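Local coordinates for protein glycoside Hydrolase (Bacteroides uniformis, PDB 5T99) that probably hydrolyses beta-galactosidic bonds in agarose-derived oligosaccharides, as a family 2 glycoside hydrolase that binds galacto-isofagomine, at residues A[178-190]-A[200-212]. Numbering follows the deposited sequence.
With EDO (1,2-ethanediol), chain K; EDO (1,2-ethanediol), chain J.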
loop_
_atom_site.group_PDB
_atom_site.type_symbol
_atom_site.label_atom_id
_atom_site.label_comp_id
_atom_site.label_asym_id
_atom_site.label_seq_id
_atom_site.Cartn_x
_atom_site.Cartn_y
_atom_site.Cartn_z
ATOM N N ASN A 178 -31.913 2.806 11.025
ATOM C CA ASN A 178 -33.193 2.367 11.588
ATOM C C ASN A 178 -32.997 0.971 12.161
ATOM O O ASN A 178 -31.953 0.358 11.953
ATOM C CB ASN A 178 -34.297 2.363 10.528
ATOM C CG ASN A 178 -34.559 3.746 9.965
ATOM O OD1 ASN A 178 -34.908 4.667 10.704
ATOM N ND2 ASN A 178 -34.361 3.914 8.667
ATOM N N LYS A 179 -33.995 0.469 12.880
ATOM C CA LYS A 179 -33.841 -0.787 13.618
ATOM C C LYS A 179 -33.896 -2.081 12.765
ATOM O O LYS A 179 -33.655 -3.184 13.297
ATOM C CB LYS A 179 -34.836 -0.833 14.770
ATOM C CG LYS A 179 -34.503 0.186 15.847
ATOM C CD LYS A 179 -35.477 0.121 17.009
ATOM C CE LYS A 179 -35.230 1.251 17.998
ATOM N NZ LYS A 179 -35.816 0.952 19.334
ATOM N N VAL A 180 -34.204 -1.952 11.469
ATOM C CA VAL A 180 -33.978 -3.016 10.499
ATOM C C VAL A 180 -32.911 -2.538 9.516
ATOM O O VAL A 180 -33.126 -1.584 8.765
ATOM C CB VAL A 180 -35.268 -3.400 9.749
ATOM C CG1 VAL A 180 -35.039 -4.636 8.887
ATOM C CG2 VAL A 180 -36.408 -3.653 10.734
ATOM N N TYR A 181 -31.765 -3.208 9.515
ATOM C CA TYR A 181 -30.607 -2.732 8.749
ATOM C C TYR A 181 -29.564 -3.815 8.495
ATOM O O TYR A 181 -29.534 -4.865 9.162
ATOM C CB TYR A 181 -29.912 -1.575 9.491
ATOM C CG TYR A 181 -29.253 -2.029 10.785
ATOM C CD1 TYR A 181 -27.875 -2.224 10.866
ATOM C CD2 TYR A 181 -30.020 -2.307 11.917
ATOM C CE1 TYR A 181 -27.281 -2.658 12.042
ATOM C CE2 TYR A 181 -29.435 -2.754 13.100
ATOM C CZ TYR A 181 -28.071 -2.924 13.161
ATOM O OH TYR A 181 -27.512 -3.365 14.339
ATOM N N ILE A 182 -28.679 -3.496 7.555
ATOM C CA ILE A 182 -27.516 -4.317 7.221
ATOM C C ILE A 182 -26.351 -3.955 8.167
ATOM O O ILE A 182 -25.872 -2.826 8.119
ATOM C CB ILE A 182 -27.125 -4.098 5.737
ATOM C CG1 ILE A 182 -28.255 -4.598 4.824
ATOM C CG2 ILE A 182 -25.819 -4.796 5.393
ATOM C CD1 ILE A 182 -28.223 -4.000 3.436
ATOM N N PRO A 183 -25.893 -4.907 9.020
ATOM C CA PRO A 183 -24.769 -4.660 9.947
ATOM C C PRO A 183 -23.440 -4.652 9.220
ATOM O O PRO A 183 -23.430 -4.796 7.991
ATOM C CB PRO A 183 -24.850 -5.829 10.921
ATOM C CG PRO A 183 -25.420 -6.935 10.097
ATOM C CD PRO A 183 -26.355 -6.303 9.106
ATOM N N GLU A 184 -22.329 -4.475 9.941
ATOM C CA GLU A 184 -21.058 -4.219 9.246
ATOM C C GLU A 184 -20.619 -5.427 8.437
ATOM O O GLU A 184 -20.867 -6.561 8.827
ATOM C CB GLU A 184 -19.929 -3.712 10.162
ATOM C CG GLU A 184 -19.495 -4.637 11.285
ATOM C CD GLU A 184 -18.086 -4.337 11.815
ATOM O OE1 GLU A 184 -17.406 -3.366 11.361
ATOM O OE2 GLU A 184 -17.659 -5.092 12.708
ATOM N N HIS A 185 -20.006 -5.151 7.292
ATOM C CA HIS A 185 -19.600 -6.182 6.339
ATOM C C HIS A 185 -20.751 -7.108 5.947
ATOM O O HIS A 185 -20.548 -8.291 5.713
ATOM C CB HIS A 185 -18.428 -6.974 6.912
ATOM C CG HIS A 185 -17.370 -6.104 7.516
ATOM N ND1 HIS A 185 -16.722 -6.421 8.692
ATOM C CD2 HIS A 185 -16.871 -4.909 7.117
ATOM C CE1 HIS A 185 -15.846 -5.472 8.972
ATOM N NE2 HIS A 185 -15.925 -4.539 8.038
ATOM N N GLY A 186 -21.948 -6.541 5.835
ATOM C CA GLY A 186 -23.173 -7.321 5.711
ATOM C C GLY A 186 -23.621 -7.738 4.319
ATOM O O GLY A 186 -24.694 -8.338 4.189
ATOM N N VAL A 187 -22.833 -7.410 3.289
ATOM C CA VAL A 187 -23.075 -7.893 1.921
ATOM C C VAL A 187 -21.810 -8.550 1.368
ATOM O O VAL A 187 -20.715 -8.012 1.485
ATOM C CB VAL A 187 -23.518 -6.761 0.975
ATOM C CG1 VAL A 187 -23.686 -7.280 -0.451
ATOM C CG2 VAL A 187 -24.807 -6.124 1.470
ATOM N N TYR A 188 -21.988 -9.712 0.752
ATOM C CA TYR A 188 -20.902 -10.511 0.224
ATOM C C TYR A 188 -21.235 -10.836 -1.241
ATOM O O TYR A 188 -22.161 -11.594 -1.507
ATOM C CB TYR A 188 -20.762 -11.767 1.106
ATOM C CG TYR A 188 -19.788 -12.834 0.661
ATOM C CD1 TYR A 188 -18.632 -12.536 -0.081
ATOM C CD2 TYR A 188 -20.002 -14.171 1.027
ATOM C CE1 TYR A 188 -17.738 -13.543 -0.447
ATOM C CE2 TYR A 188 -19.115 -15.175 0.670
ATOM C CZ TYR A 188 -17.987 -14.865 -0.067
ATOM O OH TYR A 188 -17.136 -15.899 -0.428
ATOM N N VAL A 189 -20.478 -10.240 -2.172
ATOM C CA VAL A 189 -20.728 -10.307 -3.612
ATOM C C VAL A 189 -19.700 -11.212 -4.282
ATOM O O VAL A 189 -18.496 -10.950 -4.175
ATOM C CB VAL A 189 -20.606 -8.901 -4.240
ATOM C CG1 VAL A 189 -20.894 -8.939 -5.747
ATOM C CG2 VAL A 189 -21.521 -7.910 -3.525
ATOM N N THR A 190 -20.164 -12.253 -4.974
ATOM C CA THR A 190 -19.298 -13.170 -5.728
ATOM C C THR A 190 -19.778 -13.275 -7.173
ATOM O O THR A 190 -20.873 -12.803 -7.498
ATOM C CB THR A 190 -19.255 -14.564 -5.074
ATOM O OG1 THR A 190 -20.592 -15.093 -4.900
ATOM C CG2 THR A 190 -18.539 -14.481 -3.711
ATOM N N VAL A 200 -22.593 -14.078 -13.835
ATOM C CA VAL A 200 -23.616 -14.224 -12.814
ATOM C C VAL A 200 -23.057 -13.596 -11.556
ATOM O O VAL A 200 -21.947 -13.932 -11.144
ATOM C CB VAL A 200 -23.958 -15.704 -12.561
ATOM C CG1 VAL A 200 -24.985 -15.845 -11.439
ATOM C CG2 VAL A 200 -24.482 -16.342 -13.832
ATOM N N VAL A 201 -23.818 -12.664 -10.978
ATOM C CA VAL A 201 -23.453 -11.976 -9.744
ATOM C C VAL A 201 -24.311 -12.550 -8.630
ATOM O O VAL A 201 -25.527 -12.421 -8.659
ATOM C CB VAL A 201 -23.714 -10.469 -9.851
ATOM C CG1 VAL A 201 -23.443 -9.780 -8.522
ATOM C CG2 VAL A 201 -22.866 -9.850 -10.964
ATOM N N GLN A 202 -23.666 -13.188 -7.660
ATOM C CA GLN A 202 -24.332 -13.810 -6.532
ATOM C C GLN A 202 -24.124 -12.902 -5.332
ATOM O O GLN A 202 -23.016 -12.415 -5.110
ATOM C CB GLN A 202 -23.736 -15.211 -6.290
ATOM C CG GLN A 202 -24.269 -15.952 -5.065
ATOM C CD GLN A 202 -23.591 -17.294 -4.847
ATOM O OE1 GLN A 202 -22.925 -17.524 -3.830
ATOM N NE2 GLN A 202 -23.765 -18.187 -5.786
ATOM N N ILE A 203 -25.187 -12.663 -4.566
ATOM C CA ILE A 203 -25.162 -11.678 -3.471
ATOM C C ILE A 203 -25.798 -12.248 -2.213
ATOM O O ILE A 203 -26.965 -12.649 -2.232
ATOM C CB ILE A 203 -25.893 -10.376 -3.852
ATOM C CG1 ILE A 203 -25.267 -9.751 -5.114
ATOM C CG2 ILE A 203 -25.859 -9.385 -2.684
ATOM C CD1 ILE A 203 -26.109 -8.661 -5.744
ATOM N N GLU A 204 -25.021 -12.274 -1.130
ATOM C CA GLU A 204 -25.517 -12.646 0.187
ATOM C C GLU A 204 -25.771 -11.392 1.001
ATOM O O GLU A 204 -24.856 -10.609 1.211
ATOM C CB GLU A 204 -24.520 -13.529 0.939
ATOM C CG GLU A 204 -25.085 -14.109 2.234
ATOM C CD GLU A 204 -24.000 -14.656 3.133
ATOM O OE1 GLU A 204 -23.806 -15.881 3.133
ATOM O OE2 GLU A 204 -23.335 -13.856 3.813
ATOM N N THR A 205 -27.007 -11.230 1.470
ATOM C CA THR A 205 -27.398 -10.083 2.282
ATOM C C THR A 205 -27.627 -10.548 3.727
ATOM O O THR A 205 -28.310 -11.539 3.957
ATOM C CB THR A 205 -28.686 -9.423 1.737
ATOM O OG1 THR A 205 -28.568 -9.243 0.325
ATOM C CG2 THR A 205 -28.945 -8.072 2.382
ATOM N N THR A 206 -27.055 -9.810 4.676
ATOM C CA THR A 206 -27.279 -10.008 6.105
ATOM C C THR A 206 -28.144 -8.855 6.599
ATOM O O THR A 206 -27.847 -7.685 6.334
ATOM C CB THR A 206 -25.936 -10.020 6.887
ATOM O OG1 THR A 206 -25.064 -11.026 6.353
ATOM C CG2 THR A 206 -26.157 -10.292 8.377
ATOM N N VAL A 207 -29.209 -9.180 7.319
ATOM C CA VAL A 207 -30.109 -8.162 7.865
ATOM C C VAL A 207 -30.306 -8.410 9.352
ATOM O O VAL A 207 -30.550 -9.549 9.768
ATOM C CB VAL A 207 -31.481 -8.150 7.147
ATOM C CG1 VAL A 207 -32.386 -7.076 7.742
ATOM C CG2 VAL A 207 -31.301 -7.933 5.649
ATOM N N LYS A 208 -30.187 -7.337 10.132
ATOM C CA LYS A 208 -30.394 -7.365 11.573
ATOM C C LYS A 208 -31.757 -6.746 11.887
ATOM O O LYS A 208 -32.095 -5.678 11.365
ATOM C CB LYS A 208 -29.281 -6.576 12.270
ATOM C CG LYS A 208 -29.278 -6.646 13.795
ATOM C CD LYS A 208 -28.816 -8.013 14.291
ATOM C CE LYS A 208 -28.732 -8.076 15.811
ATOM N NZ LYS A 208 -30.084 -7.932 16.427
ATOM N N ASN A 209 -32.525 -7.429 12.736
ATOM C CA ASN A 209 -33.837 -6.958 13.198
ATOM C C ASN A 209 -33.735 -6.558 14.675
ATOM O O ASN A 209 -33.877 -7.395 15.569
ATOM C CB ASN A 209 -34.897 -8.056 13.010
ATOM C CG ASN A 209 -36.300 -7.600 13.395
ATOM O OD1 ASN A 209 -36.503 -6.468 13.834
ATOM N ND2 ASN A 209 -37.278 -8.487 13.219
ATOM N N ALA A 210 -33.500 -5.269 14.910
ATOM C CA ALA A 210 -33.424 -4.719 16.265
ATOM C C ALA A 210 -34.785 -4.260 16.816
ATOM O O ALA A 210 -34.804 -3.632 17.866
ATOM C CB ALA A 210 -32.413 -3.567 16.315
ATOM N N THR A 211 -35.905 -4.547 16.129
ATOM C CA THR A 211 -37.246 -4.269 16.688
ATOM C C THR A 211 -37.634 -5.370 17.682
ATOM O O THR A 211 -36.879 -6.335 17.874
ATOM C CB THR A 211 -38.368 -4.133 15.611
ATOM O OG1 THR A 211 -38.760 -5.422 15.112
ATOM C CG2 THR A 211 -37.950 -3.220 14.458
ATOM N N PHE A 212 -38.811 -5.226 18.304
ATOM C CA PHE A 212 -39.383 -6.277 19.166
ATOM C C PHE A 212 -40.423 -7.133 18.427
ATOM O O PHE A 212 -41.173 -7.880 19.059
ATOM C CB PHE A 212 -39.962 -5.674 20.468
ATOM C CG PHE A 212 -38.908 -5.158 21.422
ATOM C CD1 PHE A 212 -38.014 -6.042 22.042
ATOM C CD2 PHE A 212 -38.803 -3.798 21.710
ATOM C CE1 PHE A 212 -37.033 -5.575 22.918
ATOM C CE2 PHE A 212 -37.828 -3.328 22.586
ATOM C CZ PHE A 212 -36.942 -4.215 23.191
HETATM C C1 EDO K . -21.540 -16.381 5.203
HETATM O O1 EDO K . -22.487 -17.447 5.039
HETATM C C2 EDO K . -20.098 -16.874 5.178
HETATM O O2 EDO K . -19.338 -16.274 6.235
HETATM C C1 EDO J . -15.482 -10.564 -5.795
HETATM O O1 EDO J . -15.895 -10.937 -4.455
HETATM C C2 EDO J . -16.370 -9.477 -6.412
HETATM O O2 EDO J . -15.651 -8.253 -6.677
HETATM O O HOH W 1 -22.006 -14.151 -2.850
HETATM O O HOH W 2 -19.702 -17.652 -5.105
#
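Lys208 runs alongside the Tyr181 ring, its CB over one face but displaced toward the rim. This CB makes a CH-pi contact 4.2 Å from the Tyr181 ring centroid. With chi1 at 68°, Tyr181 CG is wedged between the backbone N and C, which carries the ring over toward Lys208. The backbones of the same two residues pair, and the Lys208 N to Tyr181 O hydrogen bond is nearly straight, at 173°.

On the other face of the sheet, valine and isoleucine branches meet obliquely: Val180 CG1 touches Val207 CG1 at 3.8 Å, Val187 CG1 meets Ile203 CG2, and Val189 CG1 meets Val201 CG1. Strand 215-224 packs here, through Phe217 and His221. Asn209 faces the same side, its OD1 accepting from Thr211 OG1 (2.8 Å) and Thr211 N in an Asx turn, while its ND2 bonds to Val240 O and Gly213 O. With an alanine in place of Asn209, the Asx turn is likely to be lost, letting Thr211 CG2 drift from Val180 CG2 and depriving both carbonyls of a donor.

Between the paired ends, a type II turn from Pro183 to Gly186 bulges out, and pairing resumes where Thr206 N reaches Gly186 O (2.8 Å). Farther along, Thr190 OG1 lies against Gln202 CB at 3.4 Å, and one water links this hydroxyl to Tyr188 O. On the same face, Tyr188 OH hydrogen-bonds to Asp442 and its ring makes a cation-pi contact with Arg404. The hairpin of this family 2 beta-sandwich domain is thus two-sided: mainly apolar branches, with the Asx turn of Asn209 at one end, pack toward the opposing sheet, whereas aromatic and polar groups on the other face include a link to the catalytic-barrel region.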